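Cysteine desulfurase (PDB 6A6E) catalyses PLP-dependent removal of sulfur from cysteine and, as a SufS enzyme, probably supplies it for iron-sulfur cluster assembly. Local coordinates at residues K219-V222 and K223-D226; K313-E316 and E317-Y321. All coordinates share one frame; numbering follows the deposited sequence.

Contact 1 (219-226) comes first along the chain and closes well before contact 2 (313-321) opens; their centres lie about 22 Å apart and their nearest atoms about 8 Å apart, without touching. Contact 1 holds the short helix 222-225 in the connection between strands 206-210 and 229-233 of the seven-stranded mixed sheet, as expected of the large domain of a fold-type I PLP enzyme. Contact 2 lies within helix 308-327, which leads into strand 332-334 at the edge of the six-stranded sheet. A direct tie between the two regions runs from K219 N to E312 OE1, one residue before contact 2, so the loop preceding one helix is bonded to the other helix.

Contact 1: K219-V222 and K223-D226; sequences KVDV and KKLD
D221 caps the helix that begins right after it: its OD1 accepts K224 N at 3.2 Å with an N-H...O angle of 169°, and K223 N at 3.0 Å in a weaker, more bent bond. The K224 amide reaches OD1 from well above the carboxylate plane, 66° out of it. What carries the carboxylate over the helix start is the first torsion of D221, which sets CG opposite the backbone N (chi1 174°). N91 ND2 also donates to OD1, so three N-H groups grip this one oxygen.

The other carboxylate oxygen faces K224. The aliphatic part of that lysine crosses D221 at about a right angle, with K224 CD 3.6 Å from D221 OD2, and then runs on extended. Its ammonium does not close a direct salt bridge; a water completes the link, donating to D221 OD2 at 2.6 Å and accepting from K224 NZ at 3.0 Å. K219 NZ makes a weak bond to the same water, and the carboxylate probably eases the proximity of the two lysine charges.

Behind the cap, the backbone makes its first helical turn. L225 N donates to D221 O at 3.1 Å, and D226 N to V222 O in a weak bond. On the apolar side, L225 CD1 meets V220 CG1 at 4.1 Å, the two side chains crossing.

D226 leaves the helix with positive phi, its OD1 in a salt bridge with K249 and its carbonyl bonded to R199. L225 lies on I195 and E196 of helix 195-201, while V222 and K223 touch Y247 of strand 244-248. The capped turn therefore sits in a beta-alpha-beta crossover joining the neighbouring parallel strands 206-210 and 229-233.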
loop_
_atom_site.group_PDB
_atom_site.type_symbol
_atom_site.label_atom_id
_atom_site.label_comp_id
_atom_site.label_asym_id
_atom_site.label_seq_id
_atom_site.Cartn_x
_atom_site.Cartn_y
_atom_site.Cartn_z
ATOM N N LYS A 219 24.636 -0.315 5.436
ATOM C CA LYS A 219 24.236 -0.676 6.766
ATOM C C LYS A 219 23.677 0.491 7.592
ATOM O O LYS A 219 24.275 1.571 7.689
ATOM C CB LYS A 219 25.358 -1.359 7.533
ATOM C CG LYS A 219 24.809 -2.100 8.726
ATOM C CD LYS A 219 25.872 -2.582 9.686
ATOM C CE LYS A 219 25.223 -3.015 11.004
ATOM N NZ LYS A 219 26.086 -4.038 11.669
ATOM N N VAL A 220 22.506 0.247 8.186
ATOM C CA VAL A 220 21.828 1.267 8.995
ATOM C C VAL A 220 21.516 0.633 10.366
ATOM O O VAL A 220 20.927 -0.447 10.453
ATOM C CB VAL A 220 20.558 1.777 8.291
ATOM C CG1 VAL A 220 19.662 2.582 9.225
ATOM C CG2 VAL A 220 20.901 2.654 7.082
ATOM N N ASP A 221 22.007 1.261 11.437
ATOM C CA ASP A 221 21.793 0.816 12.792
ATOM C C ASP A 221 21.165 1.995 13.497
ATOM O O ASP A 221 21.838 2.983 13.819
ATOM C CB ASP A 221 23.111 0.426 13.418
ATOM C CG ASP A 221 22.986 0.075 14.898
ATOM O OD1 ASP A 221 22.041 0.536 15.602
ATOM O OD2 ASP A 221 23.841 -0.716 15.352
ATOM N N VAL A 222 19.845 1.897 13.732
ATOM C CA VAL A 222 19.073 3.075 14.174
ATOM C C VAL A 222 19.479 3.546 15.577
ATOM O O VAL A 222 19.245 4.713 15.940
ATOM C CB VAL A 222 17.529 2.820 14.092
ATOM C CG1 VAL A 222 17.116 2.660 12.622
ATOM C CG2 VAL A 222 17.104 1.592 14.894
ATOM N N LYS A 223 20.017 2.638 16.372
ATOM C CA LYS A 223 20.473 2.967 17.735
ATOM C C LYS A 223 21.769 3.742 17.754
ATOM O O LYS A 223 21.901 4.692 18.511
ATOM C CB LYS A 223 20.643 1.709 18.581
ATOM C CG LYS A 223 19.377 0.871 18.734
ATOM C CD LYS A 223 18.405 1.382 19.809
ATOM C CE LYS A 223 17.746 2.719 19.446
ATOM N NZ LYS A 223 16.661 3.212 20.361
ATOM N N LYS A 224 22.712 3.359 16.904
ATOM C CA LYS A 224 23.907 4.159 16.683
ATOM C C LYS A 224 23.630 5.526 16.116
ATOM O O LYS A 224 24.212 6.527 16.550
ATOM C CB LYS A 224 24.836 3.458 15.719
ATOM C CG LYS A 224 25.539 2.332 16.375
ATOM C CD LYS A 224 26.514 1.629 15.431
ATOM C CE LYS A 224 27.181 0.537 16.249
ATOM N NZ LYS A 224 28.058 -0.226 15.325
ATOM N N LEU A 225 22.761 5.591 15.115
ATOM C CA LEU A 225 22.443 6.901 14.511
ATOM C C LEU A 225 21.639 7.742 15.499
ATOM O O LEU A 225 21.714 8.981 15.453
ATOM C CB LEU A 225 21.665 6.762 13.192
ATOM C CG LEU A 225 22.359 6.006 12.095
ATOM C CD1 LEU A 225 21.401 5.840 10.918
ATOM C CD2 LEU A 225 23.633 6.744 11.705
ATOM N N ASP A 226 20.878 7.069 16.377
ATOM C CA ASP A 226 20.000 7.738 17.355
ATOM C C ASP A 226 18.893 8.629 16.744
ATOM O O ASP A 226 18.393 9.602 17.359
ATOM C CB ASP A 226 20.829 8.553 18.352
ATOM C CG ASP A 226 20.021 8.893 19.623
ATOM O OD1 ASP A 226 19.159 8.083 20.034
ATOM O OD2 ASP A 226 20.201 9.975 20.204
HETATM O O HOH W 1 25.846 -1.830 14.190
#

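Contact 2: K313-E316 and E317-Y321; sequences KHVE and ELSNY
The H314 ring has the CD1 methyl of L318 over one face, 3.9 Å from the ring centroid in a CH-pi contact, and the carboxylate of E317 at its edge. There ND1 donates to E317 OE2 at 3.2 Å, with a nearly straight N-H...O angle of 165°. The oxygen lies close to the ring plane and is met on its anti side, although the carboxylate itself stands almost perpendicular to the imidazole, at 85°. F10 and F15 add aromatic neighbours to the ring, F10 edge-to-face.

E317 reaches the ring by taking an unusual first torsion: with chi1 at 90°, CG sits between its own backbone N and carbonyl carbon, 3.3 Å from H314 O. E317 in turn accepts from S7 OG and T8 N, which ties the N-terminal residues to helix 308-327. On another side of the helix, K313 NZ forms a salt bridge with E316 OE1 at 3.2 Å, and the E316 and N320 side chains run side by side in the same direction, their carboxylate and amide planes roughly parallel.

S319 turns its hydroxyl back onto the helix, where OG donates to V315 O at 2.7 Å. S319 N meets that same carbonyl from the opposite face, and S344 N donates to the hydroxyl.

With an alanine here in place of H314, E317 OE2 and N405 O would probably lose their imidazole partner, and the side of L318 CD1 that meets the ring would face a gap. Because NE2 pairs with N405 O, a carbonyl that can only accept, while ND1 donates to E317, the imidazole probably carries both protons.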
loop_
_atom_site.group_PDB
_atom_site.type_symbol
_atom_site.label_atom_id
_atom_site.label_comp_id
_atom_site.label_asym_id
_atom_site.label_seq_id
_atom_site.Cartn_x
_atom_site.Cartn_y
_atom_site.Cartn_z
ATOM N N LYS A 313 30.050 -3.029 -0.004
ATOM C CA LYS A 313 31.362 -2.874 -0.648
ATOM C C LYS A 313 31.293 -2.924 -2.158
ATOM O O LYS A 313 31.962 -2.144 -2.797
ATOM C CB LYS A 313 32.376 -3.949 -0.167
ATOM C CG LYS A 313 33.016 -3.664 1.185
ATOM C CD LYS A 313 34.226 -2.729 1.000
ATOM C CE LYS A 313 34.898 -2.278 2.302
ATOM N NZ LYS A 313 34.153 -1.174 2.989
ATOM N N HIS A 314 30.524 -3.858 -2.723
ATOM C CA HIS A 314 30.385 -3.960 -4.159
ATOM C C HIS A 314 29.809 -2.672 -4.740
ATOM O O HIS A 314 30.391 -2.083 -5.662
ATOM C CB HIS A 314 29.550 -5.152 -4.546
ATOM C CG HIS A 314 29.246 -5.239 -6.007
ATOM N ND1 HIS A 314 30.225 -5.363 -6.969
ATOM C CD2 HIS A 314 28.067 -5.274 -6.674
ATOM C CE1 HIS A 314 29.667 -5.460 -8.161
ATOM N NE2 HIS A 314 28.358 -5.410 -8.017
ATOM N N VAL A 315 28.706 -2.203 -4.167
ATOM C CA VAL A 315 28.128 -0.946 -4.606
ATOM C C VAL A 315 29.106 0.229 -4.456
ATOM O O VAL A 315 29.180 1.085 -5.312
ATOM C CB VAL A 315 26.787 -0.631 -3.872
ATOM C CG1 VAL A 315 26.261 0.684 -4.365
ATOM C CG2 VAL A 315 25.736 -1.659 -4.223
ATOM N N GLU A 316 29.869 0.236 -3.369
ATOM C CA GLU A 316 30.905 1.221 -3.159
ATOM C C GLU A 316 31.946 1.198 -4.285
ATOM O O GLU A 316 32.278 2.229 -4.832
ATOM C CB GLU A 316 31.556 0.980 -1.796
ATOM C CG GLU A 316 32.592 1.981 -1.364
ATOM C CD GLU A 316 32.790 1.931 0.146
ATOM O OE1 GLU A 316 33.267 0.881 0.646
ATOM O OE2 GLU A 316 32.450 2.920 0.837
ATOM N N GLU A 317 32.404 0.036 -4.678
ATOM C CA GLU A 317 33.438 -0.023 -5.720
ATOM C C GLU A 317 32.833 0.340 -7.084
ATOM O O GLU A 317 33.468 1.007 -7.902
ATOM C CB GLU A 317 34.182 -1.383 -5.729
ATOM C CG GLU A 317 33.572 -2.459 -6.613
ATOM C CD GLU A 317 34.119 -3.879 -6.343
ATOM O OE1 GLU A 317 35.284 -3.941 -5.824
ATOM O OE2 GLU A 317 33.370 -4.895 -6.657
ATOM N N LEU A 318 31.585 -0.054 -7.335
ATOM C CA LEU A 318 30.942 0.367 -8.561
ATOM C C LEU A 318 30.797 1.866 -8.608
ATOM O O LEU A 318 31.007 2.444 -9.644
ATOM C CB LEU A 318 29.552 -0.233 -8.707
ATOM C CG LEU A 318 29.477 -1.690 -9.023
ATOM C CD1 LEU A 318 28.010 -2.099 -8.959
ATOM C CD2 LEU A 318 30.064 -1.926 -10.407
ATOM N N SER A 319 30.413 2.463 -7.486
ATOM C CA SER A 319 30.221 3.902 -7.392
ATOM C C SER A 319 31.484 4.685 -7.667
ATOM O O SER A 319 31.430 5.727 -8.356
ATOM C CB SER A 319 29.718 4.345 -6.011
ATOM O OG SER A 319 28.515 3.705 -5.663
ATOM N N ASN A 320 32.592 4.255 -7.059
ATOM C CA ASN A 320 33.885 4.894 -7.280
ATOM C C ASN A 320 34.285 4.809 -8.733
ATOM O O ASN A 320 34.654 5.794 -9.296
ATOM C CB ASN A 320 34.957 4.290 -6.412
ATOM C CG ASN A 320 34.678 4.508 -4.942
ATOM O OD1 ASN A 320 33.949 5.408 -4.565
ATOM N ND2 ASN A 320 35.242 3.684 -4.111
ATOM N N TYR A 321 34.194 3.641 -9.335
ATOM C CA TYR A 321 34.435 3.478 -10.775
ATOM C C TYR A 321 33.506 4.338 -11.688
ATOM O O TYR A 321 33.943 4.950 -12.651
ATOM C CB TYR A 321 34.307 2.028 -11.127
ATOM C CG TYR A 321 34.782 1.684 -12.529
ATOM C CD1 TYR A 321 36.173 1.546 -12.844
ATOM C CD2 TYR A 321 33.865 1.410 -13.521
ATOM C CE1 TYR A 321 36.566 1.207 -14.128
ATOM C CE2 TYR A 321 34.236 1.095 -14.808
ATOM C CZ TYR A 321 35.586 0.971 -15.113
ATOM O OH TYR A 321 35.868 0.592 -16.409
#